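Local atomic coordinates of 1,4-dihydroxy-2-naphthoyl-CoA hydrolase (Prochlorococcus marinus, PDB entry 2HX5), a protein that probably hydrolyses 1,4-dihydroxy-2-naphthoyl-CoA to 1,4-dihydroxy-2-naphthoate and free CoA, a step on the way to phylloquinone (vitamin K1). Residues 38-41 with 42-45; 28-31 with 32-35; 93-96 with 97-101. All coordinates share one frame; numbering follows the deposited sequence. Where two conformers were deposited one is given.

Contact 1: residues 38-41 with 42-45; sequences WEES and LESY
The last two turns of helix 29-45, the long central helix of the hot-dog fold, bring W38 and L42 together one turn apart. L42 lays its CD1 methyl over one face of the indole, 4.1 Å from the centroid of the W38 five-membered ring and displaced toward the rim, a CH-pi contact whose closest carbon is CE2, 3.8 Å from L42 CD1. W38 holds CG anti to its backbone N (chi1 169°), and the far end of the ring comes forward to meet L42 in the next turn. Regular i to i+4 bonds accompany it: L42 N to W38 O, E43 N to E39 O, S44 N to E40 O and Y45 N to S41 O. The polar flank is built differently. E40 and E43 carry like charges, with E40 OE2 and E43 OE1 separated by 5.6 Å, and a water donates to E43 OE1 at 2.6 Å and to the carbonyl E40 O at 3.2 Å, so that E40 O serves both the helix bond and the solvent. E39 OE1 accepts from the backbone N of F16 of the second subunit and is also hydrogen-bonded to a 2-ethoxyethanol, probably from the crystallisation liquor. The W38-L42 pair is thus apolar, with S41 the polar exception on the inner side, its OG bonded to W7 O and W140 NE1, while the negative charge of E43 is probably eased by its salt bridge to R15 of the second subunit.

Contact 2: residues 28-31 with 32-35; sequences HQLF and RWCH
R32 grips the side-chain amide of Q29 side-on, giving both NE and NH2 to the single oxygen OE1. The bonds are nearly equal, 3.0 Å from R32 NE to Q29 OE1 and 2.9 Å from R32 NH2 to the same Q29 OE1, and both are bent (146° at the hydrogen), because two N-H groups of one guanidinium converge on a single oxygen. The oxygen sits close to the guanidinium plane, but the amide stands almost perpendicular to it (86°); NE lies in the carbonyl plane, whereas NH2 comes from above it. Q29 comes within range by folding at its second torsion (chi2 -78°), which turns the amide toward R32. The guanidinium has further mates, with D18 bridged to NH2 and E36 to NH1; R32 of the second subunit lies nearby, and D18 and E36 probably offset the like charges. A leucine in place of R32 would probably leave D18 and E36 without this positive partner and the Q29 amide free to turn. Beyond the side chains, the helix bonds follow the usual pattern, W33 N to Q29 O, C34 N to L30 O and H35 N to F31 O. Q29 O also lies over one face of the W33 indole, 3.4 Å from W33 CG, while the methyl L30 CD1 meets W33 CE3 at 4.0 Å. H35 reaches E39 in the next turn and touches a bound 2-ethoxyethanol. The contact lies near the beginning of helix 29-45, which lies across the sheet: L30 rests on A74 and F76 of strand 65-76, W33 on F106 and C34 on F104 of strand 99-108, with A116 of strand 111-124 also touching C34, and F31 stacks on F31 of the third subunit.

Contact 3: residues 93-96 with 97-101; sequences ERLN and PNSFQ
The two methyls of L95 cross the amide end of Q101, the side chains meeting at about a right angle: CD1 of L95 comes within 3.7 Å of Q101 OE1, and CD2 of L95 within 3.9 Å of Q101 CD. The same CD1 also lies near S99 OG. Q101 runs alongside E93 as well, their flat ends almost perpendicular, though the polar end of Q101 is taken by R119, whose NE bonds to OE1. Beneath these side chains, E93 and Q101 form an antiparallel hydrogen-bonded pair joined in both directions, by E93 N to Q101 O at 2.8 Å and Q101 N to E93 O at 2.9 Å. The register then slips by one residue. L95 and N96 together face S99 in a classic bulge, and S99 O takes a firm bond from L95 N (2.9 Å) and a weak one from N96 N. A type I turn from N96 to S99 closes the hairpin, spanned by a second weak bond, S99 N to N96 O. N96 adds an Asx turn with its own side chain: chi1 of 61° places CG between the backbone N and the carbonyl carbon, letting OD1 reach past the P97 nitrogen, inside the turn, to accept N98 N at 2.7 Å. The hairpin links strands 85-96 and 99-108 of the sheet. Its R94-F100 face meets helix 135-143, where R94 forms salt bridges with E142 and D138 and F100 packs on I137 and W140; on strand 111-124, F100 stacks on H120, and from the other face S99 OG bonds to H120 O.

How the contacts relate
Contacts 2 and 1 follow each other along helix 29-45, their centres 15 Å apart on opposite sides of the chain's centre, and both reach the second subunit. Contact 3 belongs to the sheet, yet it meets contact 1 directly, W38 CZ2 packing against F100 CZ at 3.8 Å; from contact 2 it stays about 9 Å away at the nearest atoms. H35 ND1 of contact 2 and E39 OE2 of contact 1 are hydrogen-bonded to each other, although the two residues line different 2-ethoxyethanol pockets. D20, the predicted active-site residue, lies about 8 Å from Q29 between side chains, whereas contacts 1 and 3 lie away from it.

Contact 1: residues 38-41 with 42-45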
loop_
_atom_site.group_PDB
_atom_site.type_symbol
_atom_site.label_atom_id
_atom_site.label_comp_id
_atom_site.label_asym_id
_atom_site.label_seq_id
_atom_site.Cartn_x
_atom_site.Cartn_y
_atom_site.Cartn_z
ATOM N N TRP A 38 14.629 -8.672 1.274
ATOM C CA TRP A 38 14.851 -10.111 1.260
ATOM C C TRP A 38 14.852 -10.615 -0.208
ATOM O O TRP A 38 15.747 -11.335 -0.646
ATOM C CB TRP A 38 13.790 -10.814 2.093
ATOM C CG TRP A 38 13.781 -12.318 1.927
ATOM C CD1 TRP A 38 14.807 -13.159 2.142
ATOM C CD2 TRP A 38 12.663 -13.116 1.545
ATOM N NE1 TRP A 38 14.409 -14.463 1.931
ATOM C CE2 TRP A 38 13.089 -14.466 1.554
ATOM C CE3 TRP A 38 11.336 -12.831 1.209
ATOM C CZ2 TRP A 38 12.224 -15.543 1.176
ATOM C CZ3 TRP A 38 10.489 -13.877 0.917
ATOM C CH2 TRP A 38 10.938 -15.211 0.881
ATOM N N GLU A 39 13.851 -10.179 -0.985
ATOM C CA GLU A 39 13.826 -10.523 -2.410
ATOM C C GLU A 39 15.095 -10.022 -3.100
ATOM O O GLU A 39 15.693 -10.719 -3.916
ATOM C CB GLU A 39 12.583 -9.912 -3.074
ATOM C CG GLU A 39 11.276 -10.430 -2.525
ATOM C CD GLU A 39 10.074 -9.666 -3.067
ATOM O OE1 GLU A 39 9.772 -9.830 -4.281
ATOM O OE2 GLU A 39 9.477 -8.919 -2.257
ATOM N N GLU A 40 15.482 -8.768 -2.834
ATOM C CA GLU A 40 16.720 -8.180 -3.398
ATOM C C GLU A 40 17.958 -8.974 -3.031
ATOM O O GLU A 40 18.866 -9.176 -3.864
ATOM C CB GLU A 40 16.914 -6.723 -2.959
ATOM C CG GLU A 40 17.984 -6.044 -3.720
ATOM C CD GLU A 40 18.182 -4.591 -3.308
ATOM O OE1 GLU A 40 17.402 -4.068 -2.489
ATOM O OE2 GLU A 40 19.173 -3.975 -3.789
ATOM N N SER A 41 17.996 -9.440 -1.792
ATOM C CA SER A 41 19.113 -10.264 -1.348
ATOM C C SER A 41 19.254 -11.590 -2.080
ATOM O O SER A 41 20.312 -11.976 -2.513
ATOM C CB SER A 41 18.971 -10.496 0.152
ATOM O OG SER A 41 20.115 -11.194 0.661
ATOM N N LEU A 42 18.112 -12.240 -2.277
ATOM C CA LEU A 42 18.110 -13.491 -2.986
ATOM C C LEU A 42 18.582 -13.269 -4.426
ATOM O O LEU A 42 19.402 -14.047 -4.928
ATOM C CB LEU A 42 16.713 -14.115 -2.996
ATOM C CG LEU A 42 16.105 -14.496 -1.621
ATOM C CD1 LEU A 42 14.654 -14.998 -1.864
ATOM C CD2 LEU A 42 16.974 -15.509 -0.899
ATOM N N GLU A 43 18.079 -12.201 -5.054
ATOM C CA GLU A 43 18.474 -11.800 -6.430
ATOM C C GLU A 43 19.996 -11.536 -6.538
ATOM O O GLU A 43 20.681 -12.021 -7.436
ATOM C CB GLU A 43 17.670 -10.549 -6.759
ATOM C CG GLU A 43 17.834 -9.824 -8.059
ATOM C CD GLU A 43 16.822 -8.657 -8.045
ATOM O OE1 GLU A 43 17.147 -7.544 -7.532
ATOM O OE2 GLU A 43 15.661 -8.956 -8.421
ATOM N N SER A 44 20.504 -10.763 -5.575
ATOM C CA SER A 44 21.924 -10.368 -5.507
ATOM C C SER A 44 22.886 -11.519 -5.224
ATOM O O SER A 44 24.046 -11.477 -5.621
ATOM C CB SER A 44 22.086 -9.305 -4.427
ATOM O OG SER A 44 23.443 -8.906 -4.350
ATOM N N TYR A 45 22.421 -12.512 -4.490
ATOM C CA TYR A 45 23.158 -13.754 -4.284
ATOM C C TYR A 45 23.206 -14.584 -5.575
ATOM O O TYR A 45 24.184 -15.290 -5.839
ATOM C CB TYR A 45 22.499 -14.543 -3.166
ATOM C CG TYR A 45 23.110 -15.877 -2.948
ATOM C CD1 TYR A 45 24.430 -15.998 -2.498
ATOM C CD2 TYR A 45 22.410 -17.018 -3.218
ATOM C CE1 TYR A 45 25.009 -17.233 -2.345
ATOM C CE2 TYR A 45 22.978 -18.257 -3.041
ATOM C CZ TYR A 45 24.274 -18.351 -2.610
ATOM O OH TYR A 45 24.836 -19.590 -2.440
HETATM O O HOH W 1 19.544 -7.568 -6.500
#

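Contact 2: residues 28-31 with 32-35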
loop_
_atom_site.group_PDB
_atom_site.type_symbol
_atom_site.label_atom_id
_atom_site.label_comp_id
_atom_site.label_asym_id
_atom_site.label_seq_id
_atom_site.Cartn_x
_atom_site.Cartn_y
_atom_site.Cartn_z
ATOM N N HIS A 28 3.784 0.472 9.072
ATOM C CA HIS A 28 3.784 -0.830 8.417
ATOM C C HIS A 28 4.620 -0.873 7.150
ATOM O O HIS A 28 4.938 -1.964 6.682
ATOM C CB HIS A 28 2.354 -1.362 8.169
ATOM C CG HIS A 28 1.493 -0.495 7.329
ATOM N ND1 HIS A 28 1.689 -0.384 5.972
ATOM C CD2 HIS A 28 0.358 0.184 7.609
ATOM C CE1 HIS A 28 0.758 0.409 5.468
ATOM N NE2 HIS A 28 -0.080 0.730 6.430
ATOM N N GLN A 29 4.995 0.269 6.611
ATOM C CA GLN A 29 5.856 0.294 5.428
ATOM C C GLN A 29 7.167 -0.408 5.676
ATOM O O GLN A 29 7.814 -0.948 4.788
ATOM C CB GLN A 29 6.172 1.739 5.011
ATOM C CG GLN A 29 4.971 2.487 4.515
ATOM C CD GLN A 29 4.608 2.119 3.113
ATOM O OE1 GLN A 29 5.314 1.363 2.446
ATOM N NE2 GLN A 29 3.531 2.677 2.632
ATOM N N LEU A 30 7.593 -0.369 6.947
ATOM C CA LEU A 30 8.867 -1.039 7.291
ATOM C C LEU A 30 8.862 -2.497 6.847
ATOM O O LEU A 30 9.866 -3.019 6.419
ATOM C CB LEU A 30 9.175 -0.972 8.788
ATOM C CG LEU A 30 10.663 -1.199 9.141
ATOM C CD1 LEU A 30 11.488 0.032 8.918
ATOM C CD2 LEU A 30 10.811 -1.714 10.622
ATOM N N PHE A 31 7.729 -3.155 7.044
ATOM C CA PHE A 31 7.647 -4.584 6.691
ATOM C C PHE A 31 7.713 -4.844 5.231
ATOM O O PHE A 31 8.285 -5.836 4.775
ATOM C CB PHE A 31 6.367 -5.167 7.309
ATOM C CG PHE A 31 6.384 -5.253 8.805
ATOM C CD1 PHE A 31 7.220 -6.160 9.460
ATOM C CD2 PHE A 31 5.580 -4.428 9.539
ATOM C CE1 PHE A 31 7.260 -6.225 10.820
ATOM C CE2 PHE A 31 5.622 -4.479 10.917
ATOM C CZ PHE A 31 6.447 -5.416 11.546
ATOM N N ARG A 32 7.077 -3.963 4.453
ATOM C CA ARG A 32 7.225 -4.041 2.999
ATOM C C ARG A 32 8.697 -3.903 2.582
ATOM O O ARG A 32 9.251 -4.627 1.753
ATOM C CB ARG A 32 6.393 -2.958 2.260
ATOM C CG ARG A 32 6.666 -2.986 0.759
ATOM C CD ARG A 32 5.676 -2.045 0.082
ATOM N NE ARG A 32 5.962 -0.637 0.369
ATOM C CZ ARG A 32 6.859 0.111 -0.253
ATOM N NH1 ARG A 32 7.659 -0.337 -1.204
ATOM N NH2 ARG A 32 6.992 1.369 0.100
ATOM N N TRP A 33 9.365 -2.934 3.187
ATOM C CA TRP A 33 10.789 -2.744 2.889
ATOM C C TRP A 33 11.619 -3.983 3.233
ATOM O O TRP A 33 12.582 -4.352 2.540
ATOM C CB TRP A 33 11.378 -1.546 3.628
ATOM C CG TRP A 33 10.726 -0.210 3.280
ATOM C CD1 TRP A 33 9.834 0.054 2.306
ATOM C CD2 TRP A 33 10.873 0.983 4.017
ATOM N NE1 TRP A 33 9.456 1.376 2.349
ATOM C CE2 TRP A 33 10.075 1.975 3.400
ATOM C CE3 TRP A 33 11.630 1.325 5.143
ATOM C CZ2 TRP A 33 9.995 3.282 3.892
ATOM C CZ3 TRP A 33 11.562 2.613 5.601
ATOM C CH2 TRP A 33 10.752 3.579 4.977
ATOM N N CYS A 34 11.288 -4.611 4.360
ATOM C CA CYS A 34 11.978 -5.854 4.719
ATOM C C CYS A 34 11.789 -6.943 3.691
ATOM O O CYS A 34 12.739 -7.536 3.179
ATOM C CB CYS A 34 11.471 -6.352 6.052
ATOM S SG CYS A 34 11.919 -5.393 7.533
ATOM N N HIS A 35 10.542 -7.167 3.307
ATOM C CA HIS A 35 10.254 -8.216 2.357
ATOM C C HIS A 35 10.943 -7.943 1.030
ATOM O O HIS A 35 11.573 -8.819 0.408
ATOM C CB HIS A 35 8.757 -8.409 2.193
ATOM C CG HIS A 35 8.332 -9.674 1.489
ATOM N ND1 HIS A 35 8.571 -9.929 0.148
ATOM C CD2 HIS A 35 7.626 -10.728 1.959
ATOM C CE1 HIS A 35 8.000 -11.093 -0.158
ATOM N NE2 HIS A 35 7.467 -11.611 0.927
#

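Contact 3: residues 93-96 with 97-101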
loop_
_atom_site.group_PDB
_atom_site.type_symbol
_atom_site.label_atom_id
_atom_site.label_comp_id
_atom_site.label_asym_id
_atom_site.label_seq_id
_atom_site.Cartn_x
_atom_site.Cartn_y
_atom_site.Cartn_z
ATOM N N GLU A 93 18.897 -16.587 9.539
ATOM C CA GLU A 93 19.199 -17.698 10.439
ATOM C C GLU A 93 18.326 -18.858 10.051
ATOM O O GLU A 93 17.104 -18.736 10.035
ATOM C CB GLU A 93 18.910 -17.332 11.890
ATOM C CG GLU A 93 19.260 -18.407 12.898
ATOM C CD GLU A 93 18.930 -18.037 14.385
ATOM O OE1 GLU A 93 18.704 -16.849 14.698
ATOM O OE2 GLU A 93 18.925 -18.949 15.252
ATOM N N ARG A 94 18.952 -19.986 9.710
ATOM C CA ARG A 94 18.222 -21.240 9.582
ATOM C C ARG A 94 17.792 -21.600 10.984
ATOM O O ARG A 94 18.593 -21.525 11.926
ATOM C CB ARG A 94 19.091 -22.327 8.983
ATOM C CG ARG A 94 18.372 -23.601 8.632
ATOM C CD ARG A 94 19.364 -24.698 8.185
ATOM N NE ARG A 94 19.833 -24.541 6.797
ATOM C CZ ARG A 94 21.042 -24.105 6.423
ATOM N NH1 ARG A 94 21.960 -23.763 7.327
ATOM N NH2 ARG A 94 21.348 -24.021 5.118
ATOM N N LEU A 95 16.532 -21.960 11.140
ATOM C CA LEU A 95 16.007 -22.374 12.421
ATOM C C LEU A 95 15.956 -23.891 12.522
ATOM O O LEU A 95 16.308 -24.463 13.529
ATOM C CB LEU A 95 14.624 -21.786 12.679
ATOM C CG LEU A 95 14.534 -20.256 12.811
ATOM C CD1 LEU A 95 13.096 -19.799 12.890
ATOM C CD2 LEU A 95 15.305 -19.789 14.097
ATOM N N ASN A 96 15.567 -24.522 11.438
ATOM C CA ASN A 96 15.534 -25.974 11.336
ATOM C C ASN A 96 15.447 -26.314 9.835
ATOM O O ASN A 96 15.518 -25.409 8.990
ATOM C CB ASN A 96 14.366 -26.496 12.173
ATOM C CG ASN A 96 13.007 -26.001 11.713
ATOM O OD1 ASN A 96 12.652 -26.089 10.541
ATOM N ND2 ASN A 96 12.221 -25.512 12.653
ATOM N N PRO A 97 15.359 -27.608 9.469
ATOM C CA PRO A 97 15.287 -27.920 8.030
ATOM C C PRO A 97 14.091 -27.354 7.268
ATOM O O PRO A 97 14.098 -27.370 6.019
ATOM C CB PRO A 97 15.268 -29.472 8.031
ATOM C CG PRO A 97 16.021 -29.802 9.270
ATOM C CD PRO A 97 15.469 -28.852 10.266
ATOM N N ASN A 98 13.089 -26.896 8.005
ATOM C CA ASN A 98 11.841 -26.399 7.418
ATOM C C ASN A 98 11.550 -24.918 7.636
ATOM O O ASN A 98 10.472 -24.446 7.290
ATOM C CB ASN A 98 10.664 -27.129 8.053
ATOM C CG ASN A 98 10.753 -28.649 7.925
ATOM O OD1 ASN A 98 11.471 -29.198 7.078
ATOM N ND2 ASN A 98 10.006 -29.331 8.777
ATOM N N SER A 99 12.476 -24.160 8.214
ATOM C CA SER A 99 12.142 -22.803 8.628
ATOM C C SER A 99 13.390 -21.950 8.759
ATOM O O SER A 99 14.480 -22.431 9.124
ATOM C CB SER A 99 11.427 -22.880 9.972
ATOM O OG SER A 99 11.098 -21.632 10.543
ATOM N N PHE A 100 13.202 -20.650 8.571
ATOM C CA PHE A 100 14.257 -19.677 8.740
ATOM C C PHE A 100 13.649 -18.332 9.167
ATOM O O PHE A 100 12.429 -18.095 9.000
ATOM C CB PHE A 100 15.121 -19.531 7.474
ATOM C CG PHE A 100 14.447 -18.844 6.326
ATOM C CD1 PHE A 100 13.610 -19.543 5.475
ATOM C CD2 PHE A 100 14.645 -17.488 6.102
ATOM C CE1 PHE A 100 12.959 -18.927 4.432
ATOM C CE2 PHE A 100 13.996 -16.855 5.051
ATOM C CZ PHE A 100 13.152 -17.602 4.216
ATOM N N GLN A 101 14.479 -17.473 9.710
ATOM C CA GLN A 101 14.072 -16.075 9.939
ATOM C C GLN A 101 15.177 -15.153 9.440
ATOM O O GLN A 101 16.296 -15.581 9.185
ATOM C CB GLN A 101 13.693 -15.875 11.390
ATOM C CG GLN A 101 14.743 -16.100 12.357
ATOM C CD GLN A 101 14.234 -16.088 13.802
ATOM O OE1 GLN A 101 13.023 -16.297 14.113
ATOM N NE2 GLN A 101 15.137 -15.794 14.675
#